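PDB 3GRH: acyl-CoA thioester hydrolase ybgC from Escherichia coli K-12, which is a putative thioesterase of the outer membrane that belongs to the pectinesterase family but neither binds pectin nor shows pectinesterase activity. Local coordinates for residues 130-136 with 202-208; 149-154 with 185-190; 157-162 with 177-181; 233-239 with 267-273; 340-344 with 374-378. All blocks are in the same frame, centred on the assembly; numbering follows the deposited sequence.

Interaction 1. Residues 130-136 with 202-208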
# COMPACT_ATOMS: atom_id res chain seq x y z
N ILE A 130 5.50 -0.79 -17.24
CA ILE A 130 5.58 0.64 -17.37
C ILE A 130 6.34 1.22 -16.19
O ILE A 130 6.03 0.86 -15.05
CB ILE A 130 4.19 1.26 -17.36
CG1 ILE A 130 3.41 0.76 -18.56
CG2 ILE A 130 4.30 2.81 -17.45
CD1 ILE A 130 3.87 1.36 -19.83
N THR A 131 7.32 2.09 -16.48
CA THR A 131 8.03 2.88 -15.42
C THR A 131 7.64 4.31 -15.55
O THR A 131 7.78 4.90 -16.58
CB THR A 131 9.52 2.73 -15.52
OG1 THR A 131 9.87 1.33 -15.37
CG2 THR A 131 10.22 3.55 -14.44
N LEU A 132 7.12 4.90 -14.48
CA LEU A 132 6.74 6.32 -14.46
C LEU A 132 7.58 6.99 -13.39
O LEU A 132 7.59 6.53 -12.25
CB LEU A 132 5.25 6.44 -14.14
CG LEU A 132 4.67 7.81 -14.09
CD1 LEU A 132 4.60 8.42 -15.48
CD2 LEU A 132 3.30 7.75 -13.45
N TYR A 133 8.27 8.06 -13.74
CA TYR A 133 9.17 8.69 -12.82
C TYR A 133 9.18 10.17 -12.96
O TYR A 133 9.04 10.69 -14.08
CB TYR A 133 10.56 8.13 -13.00
CG TYR A 133 11.27 8.38 -14.29
CD1 TYR A 133 12.20 9.41 -14.43
CD2 TYR A 133 11.04 7.55 -15.38
CE1 TYR A 133 12.83 9.59 -15.61
CE2 TYR A 133 11.65 7.77 -16.56
CZ TYR A 133 12.58 8.74 -16.66
OH TYR A 133 13.25 8.98 -17.83
N GLY A 134 9.31 10.81 -11.82
CA GLY A 134 9.46 12.26 -11.80
C GLY A 134 10.84 12.69 -12.03
O GLY A 134 11.80 11.99 -11.64
N THR A 135 10.94 13.90 -12.56
CA THR A 135 12.29 14.48 -12.83
C THR A 135 12.60 15.72 -12.00
O THR A 135 13.62 16.44 -12.27
CB THR A 135 12.48 14.71 -14.30
OG1 THR A 135 11.63 15.78 -14.71
CG2 THR A 135 12.25 13.44 -15.11
N GLY A 136 11.83 15.93 -10.95
CA GLY A 136 12.09 17.02 -10.01
C GLY A 136 13.24 16.69 -9.06
O GLY A 136 13.67 15.51 -8.98
N GLY A 202 4.74 -5.47 -13.06
CA GLY A 202 5.95 -4.76 -13.39
C GLY A 202 5.96 -3.29 -13.33
O GLY A 202 7.00 -2.72 -13.68
N LEU A 203 4.89 -2.67 -12.90
CA LEU A 203 4.87 -1.19 -12.70
C LEU A 203 6.01 -0.79 -11.80
O LEU A 203 6.25 -1.41 -10.78
CB LEU A 203 3.58 -0.81 -12.03
CG LEU A 203 3.37 0.70 -11.87
CD1 LEU A 203 2.86 1.31 -13.18
CD2 LEU A 203 2.36 0.90 -10.68
N GLN A 204 6.69 0.30 -12.19
CA GLN A 204 7.69 0.92 -11.37
C GLN A 204 7.35 2.38 -11.24
O GLN A 204 7.06 3.01 -12.23
CB GLN A 204 9.02 0.79 -12.06
CG GLN A 204 9.51 -0.62 -12.06
CD GLN A 204 10.85 -0.80 -12.77
OE1 GLN A 204 11.37 0.06 -13.51
NE2 GLN A 204 11.43 -1.98 -12.57
N LEU A 205 7.32 2.90 -10.02
CA LEU A 205 7.06 4.34 -9.73
C LEU A 205 8.23 4.89 -8.93
O LEU A 205 8.71 4.24 -8.05
CB LEU A 205 5.81 4.52 -8.90
CG LEU A 205 4.53 4.03 -9.49
CD1 LEU A 205 3.36 4.28 -8.55
CD2 LEU A 205 4.19 4.68 -10.85
N GLN A 206 8.72 6.04 -9.33
CA GLN A 206 9.84 6.65 -8.63
C GLN A 206 9.74 8.18 -8.64
O GLN A 206 9.48 8.76 -9.69
CB GLN A 206 11.13 6.19 -9.26
CG GLN A 206 12.38 6.72 -8.53
CD GLN A 206 13.63 6.02 -8.94
OE1 GLN A 206 14.34 6.50 -9.89
NE2 GLN A 206 13.95 4.93 -8.28
N ASN A 207 10.08 8.83 -7.52
CA ASN A 207 10.33 10.25 -7.48
C ASN A 207 9.15 11.09 -7.88
O ASN A 207 9.23 12.04 -8.65
CB ASN A 207 11.59 10.66 -8.26
CG ASN A 207 12.05 12.05 -7.88
OD1 ASN A 207 12.03 12.43 -6.67
ND2 ASN A 207 12.60 12.76 -8.85
N LEU A 208 7.99 10.80 -7.29
CA LEU A 208 6.78 11.55 -7.53
C LEU A 208 5.84 11.44 -6.34
O LEU A 208 6.12 10.71 -5.42
CB LEU A 208 6.05 11.15 -8.78
CG LEU A 208 5.88 9.71 -9.08
CD1 LEU A 208 4.75 9.13 -8.27
CD2 LEU A 208 5.66 9.49 -10.52
O HOH W 1 13.70 9.52 -10.91
O HOH W 2 9.95 14.81 -8.83
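Leu-132 packs against Leu-205 and Leu-208 where two parallel strands of the pectinesterase beta-helix lie side by side. With Asn-207 and Gln-204 it has the most surface buried here. Strands 130-134 and 204-206 run 5° apart in direction, in register from Thr-131 with Gln-204 to Tyr-133 with Gln-206. Four backbone hydrogen bonds join them. Leu-132 gives its N to Gln-204 O at 2.9 Å and takes Gln-206 N on its own O. Its side chain lies on the same face as Leu-205. Leu-132 CB meets Leu-205 CD2 at 3.9 Å, and Leu-208 crosses at about a right angle, with its CD2 4.1 Å from Leu-132 CG. Phe-196 of strand 196-198 touches both Leu-132 and Leu-205. On the face of Thr-131, the extended Gln-204 side chain brings its OE1 to Thr-131 OG1, which donates at 2.7 Å from above the amide plane. Arg-107 also bonds Thr-131 OG1. At the corner the chain turns at Asn-207, whose CG stands anti to the backbone N (chi1 -164°). That torsion carries the amide back over the end of the neighbouring strand. Asn-207 ND2 then spans two carbonyls, Gly-134 O and Gly-136 O, each at 3.0 Å. Gly-136 O lies in the amide plane, whereas ND2 sits above the plane of the Gly-134 carbonyl, 69° out of it.

Interaction 2. Residues 149-154 with 185-190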
# COMPACT_ATOMS: atom_id res chain seq x y z
N ASP A 149 -14.08 10.31 -3.41
CA ASP A 149 -14.58 9.72 -2.16
C ASP A 149 -15.43 8.51 -2.50
O ASP A 149 -16.30 8.59 -3.33
CB ASP A 149 -15.43 10.76 -1.45
CG ASP A 149 -15.93 10.36 -0.03
OD1 ASP A 149 -16.08 9.18 0.38
OD2 ASP A 149 -16.23 11.33 0.77
N GLY A 150 -15.19 7.39 -1.84
CA GLY A 150 -16.01 6.19 -2.05
C GLY A 150 -17.47 6.41 -1.82
O GLY A 150 -18.25 5.72 -2.39
N GLY A 151 -17.84 7.41 -1.04
CA GLY A 151 -19.21 7.71 -0.82
C GLY A 151 -19.91 8.49 -1.90
O GLY A 151 -21.14 8.72 -1.80
N MET A 152 -19.18 9.00 -2.86
CA MET A 152 -19.71 9.86 -3.90
C MET A 152 -20.59 9.08 -4.87
O MET A 152 -20.48 7.87 -5.06
CB MET A 152 -18.61 10.66 -4.58
CG MET A 152 -17.95 9.98 -5.67
SD MET A 152 -16.32 10.64 -6.14
CE MET A 152 -16.82 12.18 -6.86
N SER A 153 -21.54 9.81 -5.47
CA SER A 153 -22.42 9.22 -6.42
C SER A 153 -21.69 8.84 -7.69
O SER A 153 -20.70 9.48 -8.04
CB SER A 153 -23.58 10.17 -6.82
OG SER A 153 -23.14 11.39 -7.44
N PRO A 154 -22.15 7.77 -8.37
CA PRO A 154 -21.56 7.51 -9.68
C PRO A 154 -21.61 8.64 -10.65
O PRO A 154 -20.65 8.87 -11.37
CB PRO A 154 -22.31 6.27 -10.17
CG PRO A 154 -22.75 5.58 -8.87
CD PRO A 154 -23.05 6.69 -7.94
N SER A 185 -25.28 1.79 -7.96
CA SER A 185 -25.43 1.91 -6.54
C SER A 185 -25.41 3.38 -6.12
O SER A 185 -25.08 4.26 -6.91
CB SER A 185 -24.31 1.15 -5.82
OG SER A 185 -23.00 1.56 -6.26
N ASP A 186 -25.76 3.64 -4.88
CA ASP A 186 -25.85 4.99 -4.36
C ASP A 186 -24.46 5.64 -4.32
O ASP A 186 -24.31 6.87 -4.52
CB ASP A 186 -26.40 4.94 -2.95
CG ASP A 186 -26.90 6.27 -2.47
OD1 ASP A 186 -28.08 6.36 -2.01
OD2 ASP A 186 -26.11 7.24 -2.57
N SER A 187 -23.47 4.81 -4.04
CA SER A 187 -22.08 5.27 -3.85
C SER A 187 -21.16 4.43 -4.73
O SER A 187 -21.45 3.28 -5.05
CB SER A 187 -21.69 5.19 -2.35
OG SER A 187 -22.55 5.98 -1.53
N ILE A 188 -20.05 5.00 -5.15
CA ILE A 188 -19.15 4.28 -6.05
C ILE A 188 -18.28 3.23 -5.34
O ILE A 188 -17.86 2.23 -5.97
CB ILE A 188 -18.32 5.33 -6.83
CG1 ILE A 188 -17.74 4.73 -8.11
CG2 ILE A 188 -17.30 6.01 -5.93
CD1 ILE A 188 -18.68 4.83 -9.24
N GLY A 189 -17.94 3.46 -4.07
CA GLY A 189 -17.13 2.53 -3.29
C GLY A 189 -15.64 2.73 -3.27
O GLY A 189 -15.09 3.36 -4.16
N VAL A 190 -14.97 2.16 -2.27
CA VAL A 190 -13.51 2.38 -2.09
C VAL A 190 -12.74 1.91 -3.31
O VAL A 190 -11.72 2.54 -3.71
CB VAL A 190 -13.01 1.71 -0.80
CG1 VAL A 190 -13.27 0.23 -0.80
CG2 VAL A 190 -11.50 2.00 -0.51
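Gly-189 N donates to Gly-150 O at 2.8 Å, in the carbonyl plane and on a lone pair. Ile-188 N meets Met-152 O at 2.9 Å, almost head-on to that carbonyl. The two bonds tie a pair of irregular loops together through their backbones. Gly-150 lies tight against the other loop: a CB there would come 3.2 Å from both Gly-189 C and Val-190 N. Ser-187 OG stands near Gly-151 O.

The apolar part of the contact is Ile-188. Its CG2 branch lies beside Met-152, 4.0 Å from Met-152 CG, and the two side chains point the same way. CG1 is anti to the backbone N (chi1 -160°), which sends CD1 in the other direction, to 4.0 Å from Pro-154 CB. The proline ring also rests on a carbonyl, with Pro-154 CG 3.3 Å from Ser-185 O.

A second shell fixes these loops. Residues 149-152 form a type I beta turn, and Asp-149 OD1 accepts from Gly-151 N at 2.9 Å, an Asx turn. Asp-149 OD2 is bonded to His-223. In the other loop Ser-185 OG donates to Ser-187 O at 2.6 Å.

Ser-153 is the N-cap of helix 154-161, and its OG takes the backbone N of Asp-156. Trp-157 of that helix covers both Met-152 and Ile-188. The contact therefore joins the loop leading from strand 142-146 into helix 154-161 with the loop running from helix 174-181 to strand 196-198.

Interaction 3. Residues 157-162 with 177-181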
# COMPACT_ATOMS: atom_id res chain seq x y z
N TRP A 157 -18.84 11.00 -9.71
CA TRP A 157 -17.60 10.28 -10.05
C TRP A 157 -17.27 10.34 -11.51
O TRP A 157 -16.17 10.71 -11.91
CB TRP A 157 -17.69 8.84 -9.58
CG TRP A 157 -16.44 8.05 -9.73
CD1 TRP A 157 -15.44 7.90 -8.84
CD2 TRP A 157 -16.09 7.27 -10.85
NE1 TRP A 157 -14.47 7.09 -9.32
CE2 TRP A 157 -14.82 6.71 -10.59
CE3 TRP A 157 -16.71 6.99 -12.08
CZ2 TRP A 157 -14.22 5.85 -11.47
CZ3 TRP A 157 -16.08 6.18 -12.97
CH2 TRP A 157 -14.83 5.64 -12.68
N ARG A 158 -18.25 10.04 -12.36
CA ARG A 158 -18.03 10.07 -13.80
C ARG A 158 -17.63 11.43 -14.30
O ARG A 158 -16.79 11.54 -15.17
CB ARG A 158 -19.30 9.62 -14.54
CG ARG A 158 -19.54 8.13 -14.52
CD ARG A 158 -20.61 7.70 -15.48
NE ARG A 158 -21.91 8.24 -15.17
CZ ARG A 158 -22.84 7.69 -14.40
NH1 ARG A 158 -22.66 6.51 -13.80
NH2 ARG A 158 -23.98 8.33 -14.25
N HIS A 159 -18.25 12.47 -13.73
CA HIS A 159 -17.95 13.82 -14.11
C HIS A 159 -16.52 14.21 -13.79
O HIS A 159 -15.79 14.71 -14.66
CB HIS A 159 -18.94 14.79 -13.48
CG HIS A 159 -18.72 16.18 -13.94
ND1 HIS A 159 -19.12 16.60 -15.19
CD2 HIS A 159 -18.10 17.24 -13.37
CE1 HIS A 159 -18.75 17.86 -15.37
NE2 HIS A 159 -18.16 18.27 -14.27
N ASP A 160 -16.09 13.85 -12.59
CA ASP A 160 -14.77 14.22 -12.08
C ASP A 160 -13.67 13.42 -12.70
O ASP A 160 -12.56 13.95 -12.90
CB ASP A 160 -14.75 14.06 -10.57
CG ASP A 160 -15.53 15.15 -9.84
OD1 ASP A 160 -16.26 15.93 -10.51
OD2 ASP A 160 -15.52 15.10 -8.60
N VAL A 161 -13.91 12.13 -12.97
CA VAL A 161 -12.89 11.21 -13.53
C VAL A 161 -12.77 11.30 -15.06
O VAL A 161 -11.63 11.23 -15.58
CB VAL A 161 -13.25 9.77 -13.13
CG1 VAL A 161 -12.39 8.76 -13.84
CG2 VAL A 161 -13.00 9.64 -11.60
N ASN A 162 -13.89 11.56 -15.73
CA ASN A 162 -13.93 11.54 -17.20
C ASN A 162 -14.44 12.72 -17.90
O ASN A 162 -15.46 12.65 -18.56
CB ASN A 162 -14.66 10.29 -17.59
CG ASN A 162 -14.52 9.96 -19.07
OD1 ASN A 162 -13.54 10.33 -19.68
ND2 ASN A 162 -15.45 9.19 -19.59
N TYR A 177 -12.17 1.80 -16.23
CA TYR A 177 -13.13 2.84 -16.07
C TYR A 177 -14.51 2.27 -16.11
O TYR A 177 -15.34 2.64 -15.27
CB TYR A 177 -12.96 3.86 -17.16
CG TYR A 177 -13.98 4.95 -17.09
CD1 TYR A 177 -13.84 5.96 -16.13
CD2 TYR A 177 -15.08 4.94 -17.90
CE1 TYR A 177 -14.79 6.94 -16.01
CE2 TYR A 177 -16.00 5.92 -17.81
CZ TYR A 177 -15.84 6.93 -16.87
OH TYR A 177 -16.88 7.90 -16.84
N ASP A 178 -14.78 1.38 -17.05
CA ASP A 178 -16.15 0.84 -17.25
C ASP A 178 -16.62 0.01 -16.08
O ASP A 178 -17.79 0.03 -15.73
CB ASP A 178 -16.17 -0.01 -18.50
CG ASP A 178 -17.54 -0.29 -19.02
OD1 ASP A 178 -18.47 0.54 -18.89
OD2 ASP A 178 -17.64 -1.39 -19.60
N SER A 179 -15.72 -0.68 -15.41
CA SER A 179 -16.10 -1.44 -14.20
C SER A 179 -16.64 -0.58 -13.07
O SER A 179 -17.43 -1.04 -12.21
CB SER A 179 -14.93 -2.30 -13.68
OG SER A 179 -13.86 -1.54 -13.12
N CYS A 180 -16.26 0.68 -13.07
CA CYS A 180 -16.73 1.61 -12.06
C CYS A 180 -17.95 2.40 -12.55
O CYS A 180 -18.87 2.68 -11.79
CB CYS A 180 -15.63 2.58 -11.78
SG CYS A 180 -14.10 1.80 -11.14
N GLN A 181 -17.93 2.79 -13.81
CA GLN A 181 -18.83 3.83 -14.29
C GLN A 181 -20.20 3.24 -14.48
O GLN A 181 -21.18 3.95 -14.45
CB GLN A 181 -18.30 4.45 -15.58
CG GLN A 181 -18.39 3.63 -16.85
CD GLN A 181 -19.57 3.93 -17.71
OE1 GLN A 181 -20.18 4.99 -17.62
NE2 GLN A 181 -19.90 2.98 -18.56
O HOH W 3 -18.46 8.50 -18.63
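The rings of Trp-157 and Tyr-177 lie nearly parallel, planes 21° apart, but slid past each other, with centroids 5.2 Å apart. They barely overlap, and the touch is made by Trp-157 CZ3 on Tyr-177 CE1. Cys-180 CB packs obliquely against the same indole, 3.3 Å from Trp-157 CH2. CG of Trp-157 is anti to its backbone N (chi1 -174°), which reaches the indole across to the second helix. Its NE1 bonds to Cys-192 O, and Cys-192 is the disulfide partner of Cys-180. Val-161 CG1 comes in at the edge of the tyrosine ring.

Helices 154-161 and 174-181 run roughly antiparallel beside the beta-helix, their local axes 149° apart in direction. Tyr-122 of strand 115-123 supports the tryptophan from the beta-helix side.

Arg-158 crosses Gln-181 at about a right angle and bends at chi3. Its NH1 donates to Gln-181 O at 3.0 Å, in the carbonyl plane. Replacing it with a leucine would probably leave Gln-181 O without this donor at the helix end. Tyr-177 OH lies against Asn-162 CB at 3.3 Å, and a water bridges Tyr-177 OH and Asn-162 ND2. Asn-162 OD1 accepts from Tyr-167 N.

Interaction 4. Residues 233-239 with 267-273; sequences DQVQINN and RTLVTNS
Asp-233 OD1 is gripped twice by Arg-267. The backbone N of Arg-267 meets its anti lone pair at 2.8 Å, and NE of Arg-267 meets its syn lone pair in a bond of 177°. The other carboxylate oxygen, Asp-233 OD2, takes Arg-267 NH2 at 2.9 Å, also on its syn lone pair. This is a side-on, two-nitrogen salt bridge, with carboxylate and guanidinium planes only 11° apart. The arginine bends at chi3 (-67°), which folds the guanidinium back to the aspartate. Arg-267 NH1 bonds further to Phe-54 O. An alanine in place of Asp-233 would probably leave the Arg-267 guanidinium without its counter-charge, held at NH1 alone among the bonds described, and would strip Arg-267 N of its acceptor.

Past this clamp, strands 235-238 and 267-271 run parallel in the beta-helix wall. Leu-269 N binds Val-235 O, Ile-237 N binds Leu-269 O, and Thr-271 N binds Ile-237 O at 2.8 Å. Val-235, Ile-237, Thr-268 and Val-270 share the inner face, where Ile-237 CD1 stands 4.2 Å from Val-270 CG2 and Phe-249 touches both residues.

At the far end Asn-238 ND2 reaches Thr-271 OG1 at 2.7 Å and Asn-272 OD1 at 2.9 Å. Asn-238 OD1 faces Gln-206 in a weak bond, so the amide links three neighbouring strands. Thr-271 O accepts Asn-239 N and Ser-273 OG.

The chemistry is divided by place: apolar contacts fill the inside, while charged and amide groups hold the two ends. The paired charges at one end would be expected to keep Asp-233 ionised.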
# COMPACT_ATOMS: atom_id res chain seq x y z
N ASP A 233 1.51 -7.71 -10.14
CA ASP A 233 2.65 -8.45 -9.48
C ASP A 233 3.92 -7.80 -9.89
O ASP A 233 4.08 -7.27 -10.98
CB ASP A 233 2.63 -9.90 -9.90
CG ASP A 233 3.58 -10.81 -9.15
OD1 ASP A 233 3.81 -10.67 -7.94
OD2 ASP A 233 4.06 -11.82 -9.83
N GLN A 234 4.94 -7.94 -9.04
CA GLN A 234 6.28 -7.47 -9.29
C GLN A 234 6.31 -5.95 -9.44
O GLN A 234 6.99 -5.47 -10.32
CB GLN A 234 7.02 -8.22 -10.40
CG GLN A 234 7.23 -9.68 -10.05
CD GLN A 234 8.05 -10.45 -11.07
OE1 GLN A 234 8.70 -9.89 -11.96
NE2 GLN A 234 8.14 -11.69 -10.84
N VAL A 235 5.63 -5.22 -8.53
CA VAL A 235 5.54 -3.80 -8.58
C VAL A 235 6.59 -3.19 -7.65
O VAL A 235 6.76 -3.69 -6.57
CB VAL A 235 4.17 -3.36 -8.22
CG1 VAL A 235 4.01 -1.84 -7.95
CG2 VAL A 235 3.18 -3.89 -9.24
N GLN A 236 7.27 -2.15 -8.10
CA GLN A 236 8.30 -1.48 -7.32
C GLN A 236 7.98 -0.03 -7.20
O GLN A 236 7.77 0.62 -8.21
CB GLN A 236 9.69 -1.63 -7.89
CG GLN A 236 10.16 -3.07 -7.96
CD GLN A 236 11.42 -3.19 -8.78
OE1 GLN A 236 12.49 -2.77 -8.28
NE2 GLN A 236 11.33 -3.80 -9.99
N ILE A 237 7.91 0.47 -5.98
CA ILE A 237 7.60 1.90 -5.73
C ILE A 237 8.76 2.41 -4.90
O ILE A 237 9.01 1.87 -3.79
CB ILE A 237 6.30 1.98 -4.94
CG1 ILE A 237 5.16 1.53 -5.84
CG2 ILE A 237 6.08 3.39 -4.50
CD1 ILE A 237 3.90 1.23 -5.10
N ASN A 238 9.52 3.39 -5.43
CA ASN A 238 10.74 3.83 -4.78
C ASN A 238 10.75 5.35 -4.69
O ASN A 238 10.53 6.04 -5.67
CB ASN A 238 12.00 3.34 -5.50
CG ASN A 238 13.23 3.86 -4.86
OD1 ASN A 238 14.03 4.63 -5.48
ND2 ASN A 238 13.41 3.51 -3.60
N ASN A 239 10.99 5.88 -3.50
CA ASN A 239 11.08 7.36 -3.31
C ASN A 239 9.87 8.05 -3.82
O ASN A 239 9.94 8.97 -4.63
CB ASN A 239 12.33 7.92 -3.97
CG ASN A 239 12.68 9.32 -3.50
OD1 ASN A 239 12.35 9.71 -2.37
ND2 ASN A 239 13.27 10.10 -4.40
N ARG A 267 2.89 -9.45 -5.61
CA ARG A 267 3.97 -8.99 -4.76
C ARG A 267 4.40 -7.56 -5.14
O ARG A 267 4.60 -7.24 -6.30
CB ARG A 267 5.17 -9.88 -5.00
CG ARG A 267 4.90 -11.30 -4.61
CD ARG A 267 5.86 -12.30 -5.18
NE ARG A 267 5.76 -12.43 -6.62
CZ ARG A 267 6.46 -13.28 -7.35
NH1 ARG A 267 7.33 -14.08 -6.78
NH2 ARG A 267 6.28 -13.33 -8.67
N THR A 268 4.54 -6.76 -4.10
CA THR A 268 4.93 -5.34 -4.23
C THR A 268 6.06 -5.02 -3.29
O THR A 268 6.01 -5.40 -2.12
CB THR A 268 3.67 -4.44 -3.90
OG1 THR A 268 2.57 -4.86 -4.75
CG2 THR A 268 3.92 -2.99 -4.12
N LEU A 269 7.02 -4.22 -3.75
CA LEU A 269 8.11 -3.73 -2.91
C LEU A 269 8.02 -2.21 -2.86
O LEU A 269 8.10 -1.58 -3.93
CB LEU A 269 9.48 -4.13 -3.49
CG LEU A 269 10.68 -3.58 -2.72
CD1 LEU A 269 10.66 -4.15 -1.33
CD2 LEU A 269 11.89 -3.92 -3.49
N VAL A 270 7.91 -1.64 -1.68
CA VAL A 270 7.86 -0.16 -1.50
C VAL A 270 9.10 0.20 -0.69
O VAL A 270 9.31 -0.34 0.41
CB VAL A 270 6.61 0.25 -0.71
CG1 VAL A 270 6.57 1.81 -0.46
CG2 VAL A 270 5.34 -0.23 -1.39
N THR A 271 9.99 1.00 -1.26
CA THR A 271 11.20 1.40 -0.62
C THR A 271 11.37 2.92 -0.54
O THR A 271 10.95 3.65 -1.48
CB THR A 271 12.43 0.84 -1.36
OG1 THR A 271 12.40 1.19 -2.77
CG2 THR A 271 12.45 -0.72 -1.26
N ASN A 272 11.97 3.40 0.56
CA ASN A 272 12.44 4.76 0.59
C ASN A 272 11.31 5.77 0.38
O ASN A 272 11.54 6.79 -0.20
CB ASN A 272 13.54 5.00 -0.43
CG ASN A 272 14.65 4.07 -0.28
OD1 ASN A 272 15.18 3.44 -1.27
ND2 ASN A 272 15.04 3.94 0.92
N SER A 273 10.12 5.42 0.84
CA SER A 273 8.90 6.19 0.54
C SER A 273 8.28 6.81 1.79
O SER A 273 8.79 6.63 2.89
CB SER A 273 7.90 5.38 -0.23
OG SER A 273 8.39 5.03 -1.55

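Interaction 5. Residues 340-344 with 374-378; sequences RSLDV and ISNRP
The contact lies next to the probable substrate site of the beta-helix: Arg-340, which precedes Ser-341, probably binds substrate, as in relatives. Arg-340 itself forms a salt bridge with Asp-280, the predicted nucleophile. Three residues further on, Asp-343 points toward the loop 374-378 and joins it in a polar cluster.

Arg-377 holds the Asp-343 carboxylate side-on. Its NE binds Asp-343 OD2 at 3.0 Å and its NH2 binds Asp-343 OD1 at 3.1 Å, each on a syn lone pair. The two flat groups are nearly coplanar, 20° apart, although the side chains cross at about a right angle. Each oxygen has a second donor. Ser-375 OG reaches Asp-343 OD2 at 2.7 Å from the anti side, and Ser-341 OG reaches Asp-343 OD1 at 2.6 Å. Four bonds therefore fix the rotation of this buried carboxylate, and they would be expected to favour its charged form.

Ser-375 is positioned in turn by an ST turn, in which its OG accepts from Arg-377 N at 3.2 Å. Asn-349 adds a bond to Arg-377 NH2. Ser-341 OG also bonds Gly-350 N.

At the start of the loop Ile-374 CD1 packs against two residues, at 3.8 Å from Val-344 CG1 and 3.9 Å from Leu-342 CD1. CG1 of Ile-374 is anti to its carbonyl carbon (chi1 -64°), which directs this branch to them.

Asp-343 is also the centre of an inverse gamma turn. The salt bridge thus pins the loop after strand 369-373 to the turn that ends strand 337-342, as part of the loops flanking the pectinesterase-type site.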
# COMPACT_ATOMS: atom_id res chain seq x y z
N ARG A 340 -5.29 -3.01 12.20
CA ARG A 340 -6.50 -3.84 12.49
C ARG A 340 -6.75 -4.67 11.26
O ARG A 340 -6.33 -4.36 10.15
CB ARG A 340 -7.74 -3.04 12.82
CG ARG A 340 -8.11 -2.07 11.76
CD ARG A 340 -9.30 -1.25 12.19
NE ARG A 340 -9.74 -0.31 11.18
CZ ARG A 340 -10.83 0.44 11.29
NH1 ARG A 340 -11.61 0.40 12.37
NH2 ARG A 340 -11.17 1.25 10.30
N SER A 341 -7.35 -5.83 11.44
CA SER A 341 -7.59 -6.66 10.28
C SER A 341 -8.79 -6.16 9.50
O SER A 341 -9.77 -5.68 10.08
CB SER A 341 -7.83 -8.12 10.76
OG SER A 341 -8.13 -9.01 9.66
N LEU A 342 -8.70 -6.22 8.17
CA LEU A 342 -9.77 -5.78 7.27
C LEU A 342 -10.54 -7.03 6.87
O LEU A 342 -10.19 -7.71 5.91
CB LEU A 342 -9.16 -5.07 6.03
CG LEU A 342 -10.05 -4.54 4.93
CD1 LEU A 342 -11.08 -3.61 5.50
CD2 LEU A 342 -9.21 -3.82 3.90
N ASP A 343 -11.57 -7.35 7.68
CA ASP A 343 -12.27 -8.63 7.58
C ASP A 343 -13.39 -8.54 6.52
O ASP A 343 -14.57 -8.51 6.81
CB ASP A 343 -12.82 -9.03 8.92
CG ASP A 343 -11.80 -9.61 9.85
OD1 ASP A 343 -10.59 -9.72 9.51
OD2 ASP A 343 -12.27 -9.97 10.97
N VAL A 344 -12.97 -8.51 5.28
CA VAL A 344 -13.85 -8.27 4.13
C VAL A 344 -14.74 -9.46 3.80
O VAL A 344 -15.85 -9.31 3.20
CB VAL A 344 -13.04 -7.86 2.89
CG1 VAL A 344 -12.61 -6.41 2.99
CG2 VAL A 344 -11.84 -8.76 2.64
N ILE A 374 -15.31 -4.07 9.84
CA ILE A 374 -16.37 -4.77 9.11
C ILE A 374 -16.99 -5.82 10.02
O ILE A 374 -18.20 -5.80 10.28
CB ILE A 374 -15.94 -5.35 7.72
CG1 ILE A 374 -15.55 -4.19 6.78
CG2 ILE A 374 -17.08 -6.15 7.07
CD1 ILE A 374 -14.86 -4.63 5.51
N SER A 375 -16.18 -6.71 10.55
CA SER A 375 -16.68 -7.75 11.39
C SER A 375 -16.68 -7.45 12.88
O SER A 375 -17.37 -8.15 13.62
CB SER A 375 -15.84 -8.98 11.23
OG SER A 375 -14.55 -8.65 11.72
N ASN A 376 -15.93 -6.43 13.29
CA ASN A 376 -15.74 -6.08 14.69
C ASN A 376 -15.21 -7.22 15.52
O ASN A 376 -15.38 -7.23 16.70
CB ASN A 376 -16.98 -5.47 15.29
CG ASN A 376 -17.55 -4.36 14.44
OD1 ASN A 376 -16.80 -3.51 13.96
ND2 ASN A 376 -18.89 -4.33 14.28
N ARG A 377 -14.47 -8.12 14.87
CA ARG A 377 -13.85 -9.24 15.54
C ARG A 377 -12.81 -8.73 16.54
O ARG A 377 -11.88 -8.01 16.17
CB ARG A 377 -13.18 -10.13 14.53
CG ARG A 377 -12.40 -11.24 15.19
CD ARG A 377 -11.80 -12.22 14.20
NE ARG A 377 -10.98 -11.63 13.11
CZ ARG A 377 -9.76 -12.01 12.77
NH1 ARG A 377 -9.10 -12.91 13.49
NH2 ARG A 377 -9.21 -11.43 11.74
N PRO A 378 -12.96 -9.06 17.81
CA PRO A 378 -12.05 -8.49 18.79
C PRO A 378 -10.60 -8.88 18.54
O PRO A 378 -10.34 -9.99 18.13
CB PRO A 378 -12.55 -9.10 20.11
CG PRO A 378 -13.98 -9.34 19.85
CD PRO A 378 -14.07 -9.80 18.46

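Interactions 1 and 4 belong to the same parallel sheet of the beta-helix. Strands 204-206 and 235-238 are neighbours in it, and the contacts touch through backbone bonds and through Gln-206 and Asn-238. Interaction 1 is buried; the other four are partly buried, with interactions 2, 3 and 5 farther from the chain's centre than 4. Interactions 1 and 4 rest on regular strand bonding over an apolar interior. Interactions 2 and 3 also touch, through Ile-188 and Met-152 against the 154-161 helix. Here loops and helices meet, with aromatic and aliphatic packing and few bonds. Interaction 5 stands apart, about 21 Å between centres from interaction 2, and depends chiefly on a salt bridge near the predicted active site.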